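Local coordinates for protein yeast glycogen phosphorylase (Saccharomyces cerevisiae, PDB 1YGP) that belongs to the carbohydrate phosphorylases, two-domain proteins of the GT-B fold, and carries pyridoxal-5'-phosphate as its bound ligand, at residues A[374-377]-A[378-382]; A[394-397]-A[398-402]. All blocks are in the same frame, centred on the assembly; numbering follows the deposited sequence.

Contact 1. Residues A[374-377]-A[378-382]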
ATOM      1  N   ILE A 374      10.484 -23.096  19.527  1.00 12.90           N
ATOM      2  CA  ILE A 374      11.169 -24.267  20.107  1.00 11.33           C
ATOM      3  C   ILE A 374      10.725 -25.541  19.364  1.00 14.49           C
ATOM      4  O   ILE A 374      11.506 -26.273  18.743  1.00 16.35           O
ATOM      5  CB  ILE A 374      10.809 -24.330  21.643  1.00  5.28           C
ATOM      6  CG1 ILE A 374      11.619 -23.311  22.396  1.00  6.84           C
ATOM      7  CG2 ILE A 374      11.092 -25.680  22.238  1.00  2.00           C
ATOM      8  CD1 ILE A 374      10.966 -22.900  23.725  1.00 12.78           C
ATOM      9  N   VAL A 375       9.408 -25.755  19.371  1.00  9.95           N
ATOM     10  CA  VAL A 375       8.786 -26.918  18.774  1.00 10.44           C
ATOM     11  C   VAL A 375       9.047 -26.982  17.273  1.00 12.82           C
ATOM     12  O   VAL A 375       9.115 -28.049  16.669  1.00 15.09           O
ATOM     13  CB  VAL A 375       7.294 -26.832  19.090  1.00  9.05           C
ATOM     14  CG1 VAL A 375       6.562 -28.044  18.573  1.00 18.90           C
ATOM     15  CG2 VAL A 375       7.098 -26.828  20.577  1.00 12.90           C
ATOM     16  N   GLU A 376       9.124 -25.823  16.623  1.00 16.72           N
ATOM     17  CA  GLU A 376       9.415 -25.716  15.209  1.00 14.25           C
ATOM     18  C   GLU A 376      10.879 -26.047  14.914  1.00 16.42           C
ATOM     19  O   GLU A 376      11.103 -26.783  13.942  1.00 18.41           O
ATOM     20  CB  GLU A 376       9.070 -24.305  14.764  1.00 13.18           C
ATOM     21  CG  GLU A 376       9.469 -23.905  13.347  1.00 10.45           C
ATOM     22  CD  GLU A 376       8.734 -24.599  12.206  1.00 14.13           C
ATOM     23  OE1 GLU A 376       7.736 -25.278  12.429  1.00  4.80           O
ATOM     24  OE2 GLU A 376       9.171 -24.434  11.067  1.00 15.15           O
ATOM     25  N   LEU A 377      11.888 -25.582  15.687  1.00 12.08           N
ATOM     26  CA  LEU A 377      13.266 -25.928  15.395  1.00  8.18           C
ATOM     27  C   LEU A 377      13.367 -27.432  15.564  1.00 10.06           C
ATOM     28  O   LEU A 377      13.896 -28.094  14.668  1.00 15.64           O
ATOM     29  CB  LEU A 377      14.254 -25.236  16.337  1.00  7.95           C
ATOM     30  CG  LEU A 377      15.769 -25.478  16.108  1.00  7.79           C
ATOM     31  CD1 LEU A 377      16.120 -25.291  14.641  1.00  7.23           C
ATOM     32  CD2 LEU A 377      16.574 -24.519  16.961  1.00  2.00           C
ATOM     33  N   GLN A 378      12.771 -28.029  16.597  1.00  9.85           N
ATOM     34  CA  GLN A 378      12.798 -29.480  16.733  1.00 12.03           C
ATOM     35  C   GLN A 378      12.153 -30.148  15.514  1.00 14.75           C
ATOM     36  O   GLN A 378      12.757 -31.059  14.931  1.00 13.30           O
ATOM     37  CB  GLN A 378      12.070 -29.873  18.007  1.00 10.05           C
ATOM     38  CG  GLN A 378      12.088 -31.348  18.332  1.00 11.24           C
ATOM     39  CD  GLN A 378      13.440 -31.953  18.645  1.00 18.71           C
ATOM     40  OE1 GLN A 378      14.493 -31.321  18.603  1.00 19.46           O
ATOM     41  NE2 GLN A 378      13.437 -33.230  18.996  1.00 18.65           N
ATOM     42  N   ARG A 379      10.974 -29.664  15.080  1.00 14.17           N
ATOM     43  CA  ARG A 379      10.321 -30.177  13.896  1.00 12.48           C
ATOM     44  C   ARG A 379      11.222 -30.108  12.663  1.00 15.14           C
ATOM     45  O   ARG A 379      11.349 -31.127  11.974  1.00 14.26           O
ATOM     46  CB  ARG A 379       9.044 -29.400  13.581  1.00 11.02           C
ATOM     47  CG  ARG A 379       8.287 -30.025  12.396  1.00  9.74           C
ATOM     48  CD  ARG A 379       7.031 -29.299  11.922  1.00 11.46           C
ATOM     49  NE  ARG A 379       7.350 -28.025  11.313  1.00  7.82           N
ATOM     50  CZ  ARG A 379       7.723 -27.946  10.042  1.00 11.65           C
ATOM     51  NH1 ARG A 379       7.800 -29.027   9.258  1.00 16.86           N
ATOM     52  NH2 ARG A 379       8.122 -26.775   9.571  1.00  4.09           N
ATOM     53  N   VAL A 380      11.909 -29.010  12.338  1.00 15.89           N
ATOM     54  CA  VAL A 380      12.648 -29.009  11.091  1.00 18.70           C
ATOM     55  C   VAL A 380      13.885 -29.869  11.238  1.00 23.45           C
ATOM     56  O   VAL A 380      14.178 -30.619  10.296  1.00 26.16           O
ATOM     57  CB  VAL A 380      13.069 -27.585  10.636  1.00 15.00           C
ATOM     58  CG1 VAL A 380      11.836 -26.727  10.622  1.00 13.31           C
ATOM     59  CG2 VAL A 380      14.052 -26.940  11.552  1.00 16.51           C
ATOM     60  N   LEU A 381      14.588 -29.866  12.386  1.00 22.86           N
ATOM     61  CA  LEU A 381      15.795 -30.671  12.511  1.00 21.42           C
ATOM     62  C   LEU A 381      15.468 -32.153  12.423  1.00 20.70           C
ATOM     63  O   LEU A 381      16.191 -32.894  11.764  1.00 26.37           O
ATOM     64  CB  LEU A 381      16.517 -30.409  13.828  1.00 12.24           C
ATOM     65  CG  LEU A 381      17.217 -29.084  14.029  1.00  7.99           C
ATOM     66  CD1 LEU A 381      17.938 -29.169  15.353  1.00 10.04           C
ATOM     67  CD2 LEU A 381      18.230 -28.785  12.931  1.00  9.44           C
ATOM     68  N   VAL A 382      14.377 -32.613  13.005  1.00 19.18           N
ATOM     69  CA  VAL A 382      14.005 -33.999  12.874  1.00 20.33           C
ATOM     70  C   VAL A 382      13.345 -34.254  11.528  1.00 22.59           C
ATOM     71  O   VAL A 382      13.905 -35.029  10.762  1.00 32.11           O
ATOM     72  CB  VAL A 382      13.089 -34.355  14.045  1.00 16.70           C
ATOM     73  CG1 VAL A 382      12.315 -35.633  13.815  1.00 15.81           C
ATOM     74  CG2 VAL A 382      13.992 -34.500  15.260  1.00 14.23           C
TER

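Contact 2. Residues A[394-397]-A[398-402]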
ATOM      1  N   ASP A 394      18.939 -31.550  21.918  1.00 20.39           N
ATOM      2  CA  ASP A 394      20.039 -30.936  22.618  1.00 26.87           C
ATOM      3  C   ASP A 394      20.376 -29.584  22.014  1.00 26.71           C
ATOM      4  O   ASP A 394      20.697 -28.649  22.755  1.00 29.81           O
ATOM      5  CB  ASP A 394      21.244 -31.835  22.544  1.00 35.48           C
ATOM      6  CG  ASP A 394      21.524 -32.443  23.896  1.00 43.26           C
ATOM      7  OD1 ASP A 394      20.806 -33.373  24.291  1.00 45.90           O
ATOM      8  OD2 ASP A 394      22.462 -31.960  24.537  1.00 45.30           O
ATOM      9  N   ILE A 395      20.277 -29.451  20.686  1.00 22.04           N
ATOM     10  CA  ILE A 395      20.552 -28.189  20.020  1.00 21.04           C
ATOM     11  C   ILE A 395      19.471 -27.163  20.415  1.00 20.38           C
ATOM     12  O   ILE A 395      19.796 -26.067  20.892  1.00 19.05           O
ATOM     13  CB  ILE A 395      20.613 -28.452  18.485  1.00 18.32           C
ATOM     14  CG1 ILE A 395      21.807 -29.373  18.181  1.00 20.50           C
ATOM     15  CG2 ILE A 395      20.779 -27.149  17.723  1.00 15.79           C
ATOM     16  CD1 ILE A 395      22.001 -29.866  16.730  1.00  9.82           C
ATOM     17  N   VAL A 396      18.189 -27.522  20.322  1.00 13.58           N
ATOM     18  CA  VAL A 396      17.092 -26.654  20.699  1.00 10.90           C
ATOM     19  C   VAL A 396      17.337 -26.064  22.089  1.00 14.74           C
ATOM     20  O   VAL A 396      17.437 -24.851  22.264  1.00 18.67           O
ATOM     21  CB  VAL A 396      15.781 -27.486  20.650  1.00  9.59           C
ATOM     22  CG1 VAL A 396      14.619 -26.719  21.249  1.00 10.45           C
ATOM     23  CG2 VAL A 396      15.395 -27.756  19.206  1.00  5.72           C
ATOM     24  N   THR A 397      17.607 -26.947  23.036  1.00 15.36           N
ATOM     25  CA  THR A 397      17.819 -26.619  24.430  1.00 11.54           C
ATOM     26  C   THR A 397      18.903 -25.579  24.637  1.00 11.18           C
ATOM     27  O   THR A 397      18.750 -24.574  25.331  1.00 14.32           O
ATOM     28  CB  THR A 397      18.111 -27.967  25.049  1.00 11.53           C
ATOM     29  OG1 THR A 397      16.841 -28.614  25.077  1.00 17.25           O
ATOM     30  CG2 THR A 397      18.798 -27.907  26.398  1.00 26.40           C
ATOM     31  N   LYS A 398      20.028 -25.784  23.986  1.00 12.55           N
ATOM     32  CA  LYS A 398      21.105 -24.846  24.105  1.00 11.87           C
ATOM     33  C   LYS A 398      20.890 -23.577  23.294  1.00 11.92           C
ATOM     34  O   LYS A 398      21.587 -22.605  23.562  1.00 14.85           O
ATOM     35  CB  LYS A 398      22.369 -25.553  23.697  1.00 11.10           C
ATOM     36  CG  LYS A 398      22.865 -26.395  24.838  1.00 14.65           C
ATOM     37  CD  LYS A 398      24.193 -26.994  24.407  1.00 32.50           C
ATOM     38  CE  LYS A 398      24.126 -28.437  23.898  1.00 38.54           C
ATOM     39  NZ  LYS A 398      24.041 -29.360  25.019  1.00 45.91           N
ATOM     40  N   THR A 399      19.921 -23.496  22.381  1.00 12.48           N
ATOM     41  CA  THR A 399      19.699 -22.308  21.568  1.00  6.46           C
ATOM     42  C   THR A 399      18.765 -21.310  22.241  1.00  4.45           C
ATOM     43  O   THR A 399      18.933 -20.108  22.075  1.00  5.51           O
ATOM     44  CB  THR A 399      19.117 -22.727  20.191  1.00  6.69           C
ATOM     45  OG1 THR A 399      20.025 -23.635  19.568  1.00  2.00           O
ATOM     46  CG2 THR A 399      18.911 -21.527  19.272  1.00 13.45           C
ATOM     47  N   PHE A 400      17.774 -21.704  23.021  1.00  6.94           N
ATOM     48  CA  PHE A 400      16.807 -20.756  23.564  1.00  9.49           C
ATOM     49  C   PHE A 400      16.997 -20.261  24.988  1.00 14.64           C
ATOM     50  O   PHE A 400      17.652 -20.892  25.839  1.00 17.46           O
ATOM     51  CB  PHE A 400      15.419 -21.360  23.467  1.00  6.05           C
ATOM     52  CG  PHE A 400      15.036 -21.615  22.019  1.00 13.20           C
ATOM     53  CD1 PHE A 400      14.590 -20.557  21.228  1.00 11.92           C
ATOM     54  CD2 PHE A 400      15.173 -22.898  21.471  1.00 10.01           C
ATOM     55  CE1 PHE A 400      14.289 -20.789  19.892  1.00 14.89           C
ATOM     56  CE2 PHE A 400      14.869 -23.113  20.132  1.00  7.57           C
ATOM     57  CZ  PHE A 400      14.429 -22.063  19.343  1.00 13.95           C
ATOM     58  N   ALA A 401      16.439 -19.082  25.244  1.00 15.06           N
ATOM     59  CA  ALA A 401      16.330 -18.536  26.578  1.00 16.39           C
ATOM     60  C   ALA A 401      15.006 -17.776  26.611  1.00 19.00           C
ATOM     61  O   ALA A 401      14.598 -17.155  25.620  1.00 21.85           O
ATOM     62  CB  ALA A 401      17.455 -17.569  26.872  1.00 18.21           C
ATOM     63  N   TYR A 402      14.334 -17.757  27.755  1.00 17.71           N
ATOM     64  CA  TYR A 402      13.008 -17.186  27.921  1.00 11.39           C
ATOM     65  C   TYR A 402      12.972 -16.032  28.927  1.00 11.60           C
ATOM     66  O   TYR A 402      13.410 -16.218  30.068  1.00 14.96           O
ATOM     67  CB  TYR A 402      12.166 -18.379  28.329  1.00 11.06           C
ATOM     68  CG  TYR A 402      10.818 -18.139  28.974  1.00 13.01           C
ATOM     69  CD1 TYR A 402       9.849 -17.394  28.311  1.00 13.33           C
ATOM     70  CD2 TYR A 402      10.528 -18.720  30.209  1.00 16.51           C
ATOM     71  CE1 TYR A 402       8.587 -17.234  28.865  1.00 11.46           C
ATOM     72  CE2 TYR A 402       9.252 -18.557  30.771  1.00 16.24           C
ATOM     73  CZ  TYR A 402       8.294 -17.814  30.088  1.00 11.12           C
ATOM     74  OH  TYR A 402       7.029 -17.642  30.610  1.00 19.49           O
TER

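Contact 1. Residues A[374-377]-A[378-382]
Arg379 reaches back along the helix to the carboxylate of Glu376, three residues earlier, and its chain can be followed outward one atom at a time. CB sits over the carbonyls of the preceding turn, 3.3 Å from Glu376 O and slightly farther from Val375 O. CG and CD run on almost straight, and CD passes Glu376 OE1 at 4.1 Å. The chain then bends (chi3 68°), and this turn brings the guanidinium alongside the acid. NE donates to Glu376 OE1 at 3.0 Å; OE1 lies in the guanidinium plane, whereas NE approaches from above the carboxylate plane. At the tip, NH2 reaches Glu376 OE2 on its syn side, also at 3.0 Å, and makes a weak bond to OE1. The result is a side-on, two-nitrogen salt bridge whose flat groups are turned 44° against each other rather than coplanar. Glu376 bends at chi2 (68°) to lie beside the arginine, its OE1 also hydrogen-bonded to Tyr333 OH of helix 322-350. That second bond probably limits rotation of the carboxylate. His427 of helix 425-445 touches both side chains.

Val380 crosses Glu376 at about a right angle, with CG1 3.5 Å from Glu376 OE2. The side where Leu377 meets Val380 and Leu381, three and four residues on, is apolar: Leu377 CD1 lies 4.0 Å from Leu381 CG and 4.1 Å from Val380 CG2. Beneath these side chains run the backbone bonds from Gln378, Arg379, Val380 and Leu381 to the carbonyls four residues before. Such i to i+3 and i to i+4 contacts are those of an alpha-helix, here helix 372-384 packed beside the large mixed sheet of a GT-B phosphorylase.

Contact 2. Residues A[394-397]-A[398-402]
Lys398 lies beside Asp394, one turn earlier, and its NZ donates to Asp394 OD2 at 3.1 Å, meeting that oxygen on the anti side in a salt bridge. The lysine chain kinks at chi3 (-99°) and chi4 to bring the ammonium over; both residues are exposed, so water would be expected to weaken the pair.

The remaining polar contacts involve carbonyls near the end of the helix. Thr399 OG1, placed beside its own backbone N by chi1 (-58°), turns back to give Ile395 O a 2.8 Å bond from above the carbonyl plane. Val396 O accepts twice, from Thr399 N at 2.8 Å and from Phe400 N at 3.3 Å, as the last turn tightens and Phe400 leaves helical geometry. Here helix 389-399 runs straight into strand 400-404, closing a beta-alpha-beta crossover that began with the neighbouring parallel strand 361-366.

Apolar packing involves Val396 and Phe400, whose side chains cross at a slant: CG1 of Val396 is 3.8 Å from CE2 of the Phe400 ring. The backbone of Phe400 bonds to His479 in the adjacent parallel strand 478-483.

Contacts 1 and 2 sit on consecutive helices of the same crossover between strands 361-366 and 400-404. Contact 1 lies mid-helix and is mostly buried, its ion pair joining a buried glutamate to a partly exposed arginine; in contact 2 the ion pair belongs to the solvent side and the inner face is hydrophobic. Their polar chemistry differs too: in contact 1 four i to i+4 backbone bonds join the two segments, whereas contact 2 has the shifted and shared carbonyls of a helix giving way to a strand. The two meet directly through apolar side chains: Ile374 CG1 lies 3.7 Å from Phe400 CD2, and Leu377 CG 3.9 Å from Val396 CG2.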